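Local coordinates for protein beta-galactoside alpha-2,6-sialyltransferase (Photobacterium sp., PDB 2Z4T) that probably transfers sialic acid from a CMP-linked donor to galactose-ended acceptors such as lactose, through an alpha-2,6 linkage, using a GT-B glycosyltransferase fold, at residues 327-330 against 331-334; 260-264 against 265-269; 392-395 against 396-400; 368-371 against 372-376. All blocks are in the same frame, centred on the assembly; numbering follows the deposited sequence. Where two conformers were deposited one is given.

How the contacts relate
Along the chain the order is contact 2, contact 1, contact 4, contact 3, all in the sialyltransferase part of the protein. Contact 2 closes helix 249-265 and contact 1 opens helix 328-338; their centres are about 42 Å apart, on opposite sides of the chain's centre. Contacts 4 and 3 are neighbours in the chain: contact 4 starts helix 371-386, and contact 3 is the loop leading from that helix into strand 399-403 of the six-stranded parallel sheet. Their centres are about 25 Å apart, whereas those of contacts 2 and 3 are about 56 Å apart. None touches another; contacts 1, 2 and 4 lie at helix ends and contact 3 at the entry to a strand, around the parallel six-stranded sheet and the larger mixed sheet.

Contact 1: 327-330 against 331-334; sequences NSKQ and QELF
A capping box opens helix 328-338, where Asn327 at the N-cap exchanges bonds with Gln330 and its carbonyl accepts from Gln331. Gln331 N donates to Asn327 O at 2.9 Å, the first backbone bond across the junction. The cap itself is reciprocal: Gln330 N gives an almost straight bond (178°) to Asn327 OD1 at 2.8 Å, and Asn327 N returns one to Gln330 OE1 at 2.9 Å, lying in the plane of that amide on a lone pair. Gln330 reaches back because CG stands beside its own backbone N (chi1 -68°) with the chain extended beyond. Regular bonds from Glu332, Leu333 and Phe334 to Ser328, Lys329 and Gln330 carry the helix on. On the outer side a water accepts from Lys329 NZ, at 2.6 Å, and donates to Glu332 OE2, at 2.8 Å; Lys329 NZ and Glu332 OE2 stay 4.3 Å apart, short of a salt bridge, while Lys329 has its direct ionic partner in Glu163. Gln330 and Phe334 pack on helix 126-141, and Leu333 on helix 158-164. Two amide side chains thus satisfy main-chain N-H groups at the start of the helix, and the water probably relays part of the attraction between lysine and glutamate.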
loop_
_atom_site.group_PDB
_atom_site.type_symbol
_atom_site.label_atom_id
_atom_site.label_comp_id
_atom_site.label_asym_id
_atom_site.label_seq_id
_atom_site.Cartn_x
_atom_site.Cartn_y
_atom_site.Cartn_z
ATOM N N ASN A 327 9.875 -13.178 3.665
ATOM C CA ASN A 327 10.175 -14.599 3.678
ATOM C C ASN A 327 9.222 -15.321 2.714
ATOM O O ASN A 327 8.296 -14.708 2.170
ATOM C CB ASN A 327 10.120 -15.175 5.099
ATOM C CG ASN A 327 8.720 -15.217 5.676
ATOM O OD1 ASN A 327 7.741 -15.521 4.984
ATOM N ND2 ASN A 327 8.622 -14.946 6.972
ATOM N N SER A 328 9.440 -16.606 2.480
ATOM C CA SER A 328 8.728 -17.255 1.374
ATOM C C SER A 328 7.221 -17.421 1.633
ATOM O O SER A 328 6.432 -17.410 0.683
ATOM C CB SER A 328 9.377 -18.576 0.997
ATOM O OG SER A 328 9.530 -19.346 2.166
ATOM N N LYS A 329 6.829 -17.558 2.898
ATOM C CA LYS A 329 5.418 -17.635 3.235
ATOM C C LYS A 329 4.742 -16.285 2.963
ATOM O O LYS A 329 3.650 -16.234 2.369
ATOM C CB LYS A 329 5.226 -18.041 4.694
ATOM C CG LYS A 329 3.953 -17.509 5.345
ATOM C CD LYS A 329 2.740 -18.280 4.864
ATOM C CE LYS A 329 1.468 -17.693 5.451
ATOM N NZ LYS A 329 0.293 -18.130 4.647
ATOM N N GLN A 330 5.403 -15.210 3.389
ATOM C CA GLN A 330 4.980 -13.839 3.091
ATOM C C GLN A 330 4.865 -13.554 1.569
ATOM O O GLN A 330 3.890 -12.956 1.101
ATOM C CB GLN A 330 5.942 -12.849 3.770
ATOM C CG GLN A 330 5.866 -12.854 5.311
ATOM C CD GLN A 330 6.913 -11.968 5.973
ATOM O OE1 GLN A 330 8.087 -11.944 5.569
ATOM N NE2 GLN A 330 6.492 -11.228 6.995
ATOM N N GLN A 331 5.850 -13.987 0.796
ATOM C CA GLN A 331 5.783 -13.812 -0.654
ATOM C C GLN A 331 4.551 -14.501 -1.263
ATOM O O GLN A 331 3.904 -13.932 -2.145
ATOM C CB GLN A 331 7.057 -14.308 -1.335
ATOM C CG GLN A 331 8.303 -13.530 -0.943
ATOM C CD GLN A 331 9.489 -13.823 -1.871
ATOM O OE1 GLN A 331 10.467 -13.069 -1.893
ATOM N NE2 GLN A 331 9.392 -14.896 -2.656
ATOM N N GLU A 332 4.218 -15.701 -0.777
ATOM C CA GLU A 332 3.045 -16.423 -1.267
ATOM C C GLU A 332 1.756 -15.729 -0.864
ATOM O O GLU A 332 0.828 -15.625 -1.657
ATOM C CB GLU A 332 3.020 -17.864 -0.761
ATOM C CG GLU A 332 1.845 -18.713 -1.288
ATOM C CD GLU A 332 1.563 -19.916 -0.406
ATOM O OE1 GLU A 332 1.474 -21.044 -0.931
ATOM O OE2 GLU A 332 1.459 -19.750 0.827
ATOM N N LEU A 333 1.699 -15.261 0.373
ATOM C CA LEU A 333 0.506 -14.592 0.846
ATOM C C LEU A 333 0.286 -13.299 0.038
ATOM O O LEU A 333 -0.836 -13.004 -0.379
ATOM C CB LEU A 333 0.596 -14.321 2.349
ATOM C CG LEU A 333 -0.572 -13.567 2.991
ATOM C CD1 LEU A 333 -1.929 -14.312 2.810
ATOM C CD2 LEU A 333 -0.248 -13.281 4.470
ATOM N N PHE A 334 1.371 -12.574 -0.207
ATOM C CA PHE A 334 1.353 -11.378 -1.033
ATOM C C PHE A 334 0.800 -11.631 -2.444
ATOM O O PHE A 334 -0.154 -10.954 -2.861
ATOM C CB PHE A 334 2.767 -10.776 -1.088
ATOM C CG PHE A 334 2.877 -9.544 -1.930
ATOM C CD1 PHE A 334 2.346 -8.340 -1.499
ATOM C CD2 PHE A 334 3.548 -9.582 -3.151
ATOM C CE1 PHE A 334 2.456 -7.196 -2.290
ATOM C CE2 PHE A 334 3.670 -8.442 -3.951
ATOM C CZ PHE A 334 3.121 -7.249 -3.522
HETATM O O HOH W 1 0.040 -17.700 2.120
#

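Contact 2: 260-264 against 265-269; sequences LEDVI and NGINE
Asp262 O accepts from the turn that ends helix 249-265: weakly from Ile267 N, in a bent bond at 2.8 Å, and from Asn268 N. The Ile267 bond and that of Gly266 N to Val263 O, 3.0 Å and from above the carbonyl plane, together make a Schellman motif. Asn268 N to Asp262 O is an additional, straighter bond at 3.0 Å, also well above the carbonyl plane. Gly266 makes the reversal with positive phi (84°), a backbone conformation readily taken by glycine. The tight part lies where the chain doubles back: Asp262 CB meets Asn268 CB at 3.8 Å, and Val263 CA points its hydrogen at Asn268 O, 3.5 Å away. Asn268 OD1 turns onward to Asp270 N. On the looser, more exposed side, Asn265 and Glu261 run alongside each other in the same direction, with amide and carboxylate planes 24° apart; their side chains come closest at Asn265 ND2 and Glu261 CG, 3.8 Å. The carboxylate has its salt bridge with Lys257. Ile267, also exposed, brings CD1 only to 4.2 Å from Asp262 OD1. The last turn touches helix 205-216 through Val263, on Phe206 and Val210, and helix 282-285 through Ile264, on Trp282; Ile264 also packs against Tyr286.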
loop_
_atom_site.group_PDB
_atom_site.type_symbol
_atom_site.label_atom_id
_atom_site.label_comp_id
_atom_site.label_asym_id
_atom_site.label_seq_id
_atom_site.Cartn_x
_atom_site.Cartn_y
_atom_site.Cartn_z
ATOM N N LEU A 260 -4.462 23.418 8.441
ATOM C CA LEU A 260 -4.616 21.999 8.753
ATOM C C LEU A 260 -4.765 21.803 10.259
ATOM O O LEU A 260 -5.668 21.090 10.710
ATOM C CB LEU A 260 -3.446 21.162 8.186
ATOM C CG LEU A 260 -3.519 19.637 8.307
ATOM C CD1 LEU A 260 -4.762 19.100 7.630
ATOM C CD2 LEU A 260 -2.299 18.945 7.721
ATOM N N GLU A 261 -3.896 22.454 11.030
ATOM C CA GLU A 261 -3.987 22.428 12.485
ATOM C C GLU A 261 -5.356 22.864 13.019
ATOM O O GLU A 261 -5.915 22.200 13.888
ATOM C CB GLU A 261 -2.885 23.272 13.130
ATOM C CG GLU A 261 -2.696 22.930 14.608
ATOM C CD GLU A 261 -1.446 23.529 15.206
ATOM O OE1 GLU A 261 -0.936 24.534 14.647
ATOM O OE2 GLU A 261 -0.981 22.986 16.234
ATOM N N ASP A 262 -5.881 23.968 12.488
ATOM C CA ASP A 262 -7.172 24.505 12.904
ATOM C C ASP A 262 -8.351 23.626 12.523
ATOM O O ASP A 262 -9.348 23.566 13.259
ATOM C CB ASP A 262 -7.383 25.916 12.342
ATOM C CG ASP A 262 -6.493 26.947 13.006
ATOM O OD1 ASP A 262 -5.945 26.669 14.101
ATOM O OD2 ASP A 262 -6.329 28.033 12.416
ATOM N N VAL A 263 -8.248 22.976 11.366
ATOM C CA VAL A 263 -9.285 22.064 10.902
ATOM C C VAL A 263 -9.359 20.849 11.848
ATOM O O VAL A 263 -10.433 20.510 12.346
ATOM C CB VAL A 263 -9.052 21.652 9.419
ATOM C CG1 VAL A 263 -9.864 20.431 9.055
ATOM C CG2 VAL A 263 -9.376 22.803 8.475
ATOM N N ILE A 264 -8.210 20.233 12.116
ATOM C CA ILE A 264 -8.122 19.111 13.061
ATOM C C ILE A 264 -8.567 19.491 14.497
ATOM O O ILE A 264 -9.278 18.726 15.154
ATOM C CB ILE A 264 -6.716 18.469 13.041
ATOM C CG1 ILE A 264 -6.474 17.770 11.690
ATOM C CG2 ILE A 264 -6.560 17.473 14.191
ATOM C CD1 ILE A 264 -5.012 17.426 11.366
ATOM N N ASN A 265 -8.165 20.672 14.970
ATOM C CA ASN A 265 -8.646 21.208 16.255
ATOM C C ASN A 265 -10.131 21.568 16.282
ATOM O O ASN A 265 -10.699 21.774 17.344
ATOM C CB ASN A 265 -7.842 22.450 16.666
ATOM C CG ASN A 265 -6.515 22.099 17.292
ATOM O OD1 ASN A 265 -6.379 21.065 17.939
ATOM N ND2 ASN A 265 -5.525 22.963 17.104
ATOM N N GLY A 266 -10.741 21.679 15.112
ATOM C CA GLY A 266 -12.142 22.031 15.011
ATOM C C GLY A 266 -12.380 23.522 15.059
ATOM O O GLY A 266 -13.529 23.959 14.988
ATOM N N ILE A 267 -11.302 24.298 15.184
ATOM C CA ILE A 267 -11.382 25.763 15.243
ATOM C C ILE A 267 -11.850 26.351 13.915
ATOM O O ILE A 267 -12.565 27.342 13.889
ATOM C CB ILE A 267 -10.025 26.421 15.634
ATOM C CG1 ILE A 267 -9.628 26.055 17.074
ATOM C CG2 ILE A 267 -10.080 27.952 15.434
ATOM C CD1 ILE A 267 -8.262 26.625 17.546
ATOM N N ASN A 268 -11.428 25.741 12.814
ATOM C CA ASN A 268 -11.871 26.165 11.496
ATOM C C ASN A 268 -12.723 25.066 10.870
ATOM O O ASN A 268 -12.308 23.898 10.802
ATOM C CB ASN A 268 -10.668 26.524 10.619
ATOM C CG ASN A 268 -11.061 27.013 9.229
ATOM O OD1 ASN A 268 -12.221 26.941 8.825
ATOM N ND2 ASN A 268 -10.080 27.512 8.489
ATOM N N GLU A 269 -13.911 25.466 10.420
ATOM C CA GLU A 269 -14.929 24.565 9.880
ATOM C C GLU A 269 -14.824 24.396 8.383
ATOM O O GLU A 269 -15.277 23.391 7.844
ATOM C CB GLU A 269 -16.322 25.089 10.201
ATOM C CG GLU A 269 -16.537 25.426 11.668
ATOM C CD GLU A 269 -16.799 24.208 12.526
ATOM O OE1 GLU A 269 -17.839 24.214 13.217
ATOM O OE2 GLU A 269 -15.985 23.254 12.520
#

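Contact 3: 392-395 against 396-400; sequences HYLG and NSYDL
Leu394 lies against the ring of Tyr398, with its CB at 3.5 Å from CE2. Its CD1 sits over one face, 4.2 Å from the ring centroid and 20° off the normal, a CH-pi contact displaced toward the rim; the two side chains cross at about a right angle. The tyrosine ring is placed there by a CG that stands opposite its carbonyl carbon. On the other flank of the turn, the phenol end of Tyr393 comes against the backbone of Asn396, OH coming to 3.3 Å from Asn396 C, and one face of its ring receives Gly395 N. Tyr393 CG is anti to the backbone N (chi1 -178°), which sends the ring forward along the chain. A water in the plane of this ring, at its edge, lies 2.5 Å from Tyr393 OH and 2.8 Å from Ser397 OG, linking the two hydroxyls. Gly395, with positive phi (111°), turns the chain, which runs on through 396-398 into strand 399-403 of the parallel sheet in the GT-B fold. Further out, Leu394 and Tyr398 both touch Phe357 of the adjacent strand 356-360, and the Leu394 backbone bonds to Ala385 of helix 371-386. Asp399, just beyond Tyr398, belongs to a magnesium site with Tyr349, Ser352, Leu354 and Asn356.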
loop_
_atom_site.group_PDB
_atom_site.type_symbol
_atom_site.label_atom_id
_atom_site.label_comp_id
_atom_site.label_asym_id
_atom_site.label_seq_id
_atom_site.Cartn_x
_atom_site.Cartn_y
_atom_site.Cartn_z
ATOM N N HIS A 392 6.866 2.340 -35.648
ATOM C CA HIS A 392 6.945 1.925 -34.232
ATOM C C HIS A 392 7.001 0.411 -34.014
ATOM O O HIS A 392 7.055 -0.067 -32.882
ATOM C CB HIS A 392 5.836 2.586 -33.409
ATOM C CG HIS A 392 5.759 4.062 -33.642
ATOM N ND1 HIS A 392 6.749 4.925 -33.223
ATOM C CD2 HIS A 392 4.874 4.810 -34.342
ATOM C CE1 HIS A 392 6.460 6.152 -33.625
ATOM N NE2 HIS A 392 5.326 6.108 -34.304
ATOM N N TYR A 393 7.017 -0.321 -35.118
ATOM C CA TYR A 393 7.139 -1.760 -35.115
ATOM C C TYR A 393 8.227 -2.167 -34.147
ATOM O O TYR A 393 9.314 -1.596 -34.172
ATOM C CB TYR A 393 7.516 -2.243 -36.525
ATOM C CG TYR A 393 7.637 -3.734 -36.661
ATOM C CD1 TYR A 393 6.630 -4.586 -36.184
ATOM C CD2 TYR A 393 8.740 -4.315 -37.290
ATOM C CE1 TYR A 393 6.722 -5.975 -36.321
ATOM C CE2 TYR A 393 8.836 -5.713 -37.422
ATOM C CZ TYR A 393 7.823 -6.524 -36.936
ATOM O OH TYR A 393 7.904 -7.879 -37.080
ATOM N N LEU A 394 7.950 -3.155 -33.306
ATOM C CA LEU A 394 8.960 -3.604 -32.349
ATOM C C LEU A 394 10.266 -4.115 -32.994
ATOM O O LEU A 394 11.324 -4.020 -32.372
ATOM C CB LEU A 394 8.374 -4.610 -31.360
ATOM C CG LEU A 394 7.363 -3.958 -30.397
ATOM C CD1 LEU A 394 6.717 -4.967 -29.459
ATOM C CD2 LEU A 394 8.001 -2.832 -29.602
ATOM N N GLY A 395 10.182 -4.607 -34.238
ATOM C CA GLY A 395 11.344 -5.071 -35.000
ATOM C C GLY A 395 11.396 -6.577 -35.230
ATOM O O GLY A 395 12.278 -7.072 -35.939
ATOM N N ASN A 396 10.464 -7.305 -34.614
ATOM C CA ASN A 396 10.422 -8.766 -34.626
ATOM C C ASN A 396 9.027 -9.208 -34.233
ATOM O O ASN A 396 8.288 -8.428 -33.635
ATOM C CB ASN A 396 11.405 -9.336 -33.602
ATOM C CG ASN A 396 12.825 -9.407 -34.135
ATOM O OD1 ASN A 396 13.175 -10.290 -34.934
ATOM N ND2 ASN A 396 13.654 -8.469 -33.695
ATOM N N SER A 397 8.652 -10.441 -34.549
ATOM C CA SER A 397 7.389 -10.976 -34.032
ATOM C C SER A 397 7.495 -11.334 -32.540
ATOM O O SER A 397 8.491 -11.924 -32.099
ATOM C CB SER A 397 6.949 -12.191 -34.828
ATOM O OG SER A 397 7.290 -12.032 -36.187
ATOM N N TYR A 398 6.452 -10.987 -31.787
ATOM C CA TYR A 398 6.379 -11.202 -30.343
ATOM C C TYR A 398 5.099 -11.912 -30.007
ATOM O O TYR A 398 4.120 -11.771 -30.716
ATOM C CB TYR A 398 6.325 -9.861 -29.610
ATOM C CG TYR A 398 7.648 -9.165 -29.497
ATOM C CD1 TYR A 398 8.391 -9.234 -28.320
ATOM C CD2 TYR A 398 8.171 -8.448 -30.573
ATOM C CE1 TYR A 398 9.619 -8.596 -28.217
ATOM C CE2 TYR A 398 9.405 -7.818 -30.489
ATOM C CZ TYR A 398 10.115 -7.888 -29.310
ATOM O OH TYR A 398 11.331 -7.265 -29.226
ATOM N N ASP A 399 5.095 -12.664 -28.913
ATOM C CA ASP A 399 3.855 -13.061 -28.286
ATOM C C ASP A 399 3.288 -11.840 -27.573
ATOM O O ASP A 399 3.996 -11.130 -26.836
ATOM C CB ASP A 399 4.099 -14.171 -27.281
ATOM C CG ASP A 399 4.576 -15.457 -27.938
ATOM O OD1 ASP A 399 3.977 -15.858 -28.958
ATOM O OD2 ASP A 399 5.538 -16.069 -27.411
ATOM N N LEU A 400 2.001 -11.610 -27.811
ATOM C CA LEU A 400 1.309 -10.420 -27.366
ATOM C C LEU A 400 0.659 -10.647 -26.002
ATOM O O LEU A 400 -0.129 -11.586 -25.847
ATOM C CB LEU A 400 0.245 -10.062 -28.401
ATOM C CG LEU A 400 -0.620 -8.825 -28.161
ATOM C CD1 LEU A 400 0.222 -7.571 -27.927
ATOM C CD2 LEU A 400 -1.547 -8.658 -29.358
HETATM O O HOH W 2 6.156 -9.637 -36.934
#

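Contact 4: 368-371 against 372-376; sequences NHER and EYYAK
The ring of Tyr374 and the carboxylate of Glu370 meet obliquely, their planes 71° apart, with Glu370 OE1 at 4.0 Å from Tyr374 CE1. The same ring forms an edge-to-face pair with Trp500, and the Tyr374 side chain lies about 10 Å from the bound CMP. Tyr373 turns differently: Glu370 O lies at the edge of its ring, near the ring plane and 3.4 Å from Tyr373 CB, while its hydroxyl bonds to Ser467 O. The third flat group, the guanidinium of Arg371, is modelled in two conformers. In one of them Asn368 CG lies over the centre of one guanidinium face and the chain folds back so that NE donates to Asn368 O at 2.9 Å; both contacts are therefore tentative. Arg371 N also bonds to Asn368 O, at 3.3 Å. A water donates to Asn368 O and accepts from Glu372 N, bridging the preceding turn to the helix. Regular bonds then start: Tyr374 N to Glu370 O in the carbonyl plane, and Ala375 N to Arg371 O, both 3.0 Å. Arg371, Tyr374 and Ala375 touch helix 410-417 at Ile410, Ile411 and Leu414. This is a helix N-terminus entered through an irregular helical turn, at the head of helix 371-386, which follows strand 356-360 in the parallel sheet of a GT-B fold.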
loop_
_atom_site.group_PDB
_atom_site.type_symbol
_atom_site.label_atom_id
_atom_site.label_comp_id
_atom_site.label_asym_id
_atom_site.label_seq_id
_atom_site.Cartn_x
_atom_site.Cartn_y
_atom_site.Cartn_z
ATOM N N ASN A 368 -16.314 8.919 -18.656
ATOM C CA ASN A 368 -16.958 7.747 -19.256
ATOM C C ASN A 368 -17.353 7.870 -20.732
ATOM O O ASN A 368 -17.262 6.896 -21.489
ATOM C CB ASN A 368 -18.141 7.279 -18.413
ATOM C CG ASN A 368 -17.693 6.526 -17.165
ATOM O OD1 ASN A 368 -16.494 6.294 -16.952
ATOM N ND2 ASN A 368 -18.648 6.141 -16.336
ATOM N N HIS A 369 -17.770 9.068 -21.143
ATOM C CA HIS A 369 -18.083 9.335 -22.551
ATOM C C HIS A 369 -16.865 9.100 -23.494
ATOM O O HIS A 369 -17.023 8.981 -24.711
ATOM C CB HIS A 369 -18.635 10.759 -22.713
ATOM C CG HIS A 369 -17.642 11.840 -22.395
ATOM N ND1 HIS A 369 -16.840 12.428 -23.356
ATOM C CD2 HIS A 369 -17.324 12.444 -21.222
ATOM C CE1 HIS A 369 -16.078 13.349 -22.790
ATOM N NE2 HIS A 369 -16.352 13.378 -21.496
ATOM N N GLU A 370 -15.668 9.029 -22.913
ATOM C CA GLU A 370 -14.433 8.895 -23.676
ATOM C C GLU A 370 -13.908 7.469 -23.827
ATOM O O GLU A 370 -12.947 7.250 -24.566
ATOM C CB GLU A 370 -13.312 9.705 -23.002
ATOM C CG GLU A 370 -13.438 11.208 -23.091
ATOM C CD GLU A 370 -12.079 11.887 -23.030
ATOM O OE1 GLU A 370 -11.527 12.213 -24.111
ATOM O OE2 GLU A 370 -11.542 12.070 -21.914
ATOM N N ARG A 371 -14.489 6.486 -23.157
ATOM C CA ARG A 371 -13.779 5.218 -23.043
ATOM C C ARG A 371 -13.804 4.293 -24.268
ATOM O O ARG A 371 -12.907 3.449 -24.433
ATOM C CB ARG A 371 -14.044 4.508 -21.698
ATOM C CG ARG A 371 -15.393 3.947 -21.487
ATOM C CD ARG A 371 -15.880 4.247 -20.062
ATOM N NE ARG A 371 -17.326 4.382 -20.133
ATOM C CZ ARG A 371 -18.209 3.759 -19.369
ATOM N NH1 ARG A 371 -17.831 2.973 -18.363
ATOM N NH2 ARG A 371 -19.491 3.976 -19.605
ATOM N N GLU A 372 -14.774 4.477 -25.159
ATOM C CA GLU A 372 -14.736 3.699 -26.395
ATOM C C GLU A 372 -13.633 4.224 -27.293
ATOM O O GLU A 372 -12.953 3.458 -27.989
ATOM C CB GLU A 372 -16.083 3.688 -27.108
ATOM C CG GLU A 372 -17.141 2.969 -26.284
ATOM C CD GLU A 372 -18.513 2.952 -26.932
ATOM O OE1 GLU A 372 -18.838 3.883 -27.714
ATOM O OE2 GLU A 372 -19.280 2.002 -26.635
ATOM N N TYR A 373 -13.444 5.542 -27.239
ATOM C CA TYR A 373 -12.416 6.221 -28.012
ATOM C C TYR A 373 -11.042 5.799 -27.471
ATOM O O TYR A 373 -10.105 5.576 -28.241
ATOM C CB TYR A 373 -12.623 7.735 -27.928
ATOM C CG TYR A 373 -11.433 8.536 -28.368
ATOM C CD1 TYR A 373 -11.043 8.569 -29.716
ATOM C CD2 TYR A 373 -10.687 9.262 -27.447
ATOM C CE1 TYR A 373 -9.939 9.302 -30.122
ATOM C CE2 TYR A 373 -9.561 10.006 -27.851
ATOM C CZ TYR A 373 -9.199 10.022 -29.183
ATOM O OH TYR A 373 -8.099 10.754 -29.583
ATOM N N TYR A 374 -10.959 5.672 -26.143
ATOM C CA TYR A 374 -9.772 5.166 -25.467
ATOM C C TYR A 374 -9.463 3.733 -25.893
ATOM O O TYR A 374 -8.300 3.387 -26.103
ATOM C CB TYR A 374 -9.916 5.267 -23.940
ATOM C CG TYR A 374 -9.344 6.543 -23.363
ATOM C CD1 TYR A 374 -9.819 7.799 -23.772
ATOM C CD2 TYR A 374 -8.310 6.501 -22.421
ATOM C CE1 TYR A 374 -9.272 8.991 -23.255
ATOM C CE2 TYR A 374 -7.751 7.697 -21.897
ATOM C CZ TYR A 374 -8.243 8.931 -22.317
ATOM O OH TYR A 374 -7.701 10.093 -21.804
ATOM N N ALA A 375 -10.489 2.902 -26.048
ATOM C CA ALA A 375 -10.241 1.542 -26.459
ATOM C C ALA A 375 -9.709 1.542 -27.888
ATOM O O ALA A 375 -8.702 0.880 -28.186
ATOM C CB ALA A 375 -11.483 0.724 -26.353
ATOM N N LYS A 376 -10.364 2.302 -28.763
ATOM C CA LYS A 376 -10.023 2.283 -30.174
ATOM C C LYS A 376 -8.599 2.816 -30.404
ATOM O O LYS A 376 -7.848 2.264 -31.209
ATOM C CB LYS A 376 -11.102 2.974 -31.017
ATOM C CG LYS A 376 -10.657 3.439 -32.418
ATOM C CD LYS A 376 -11.857 3.937 -33.247
ATOM C CE LYS A 376 -11.549 5.186 -34.095
ATOM N NZ LYS A 376 -10.654 4.841 -35.222
HETATM O O HOH W 3 -17.524 5.632 -24.199
#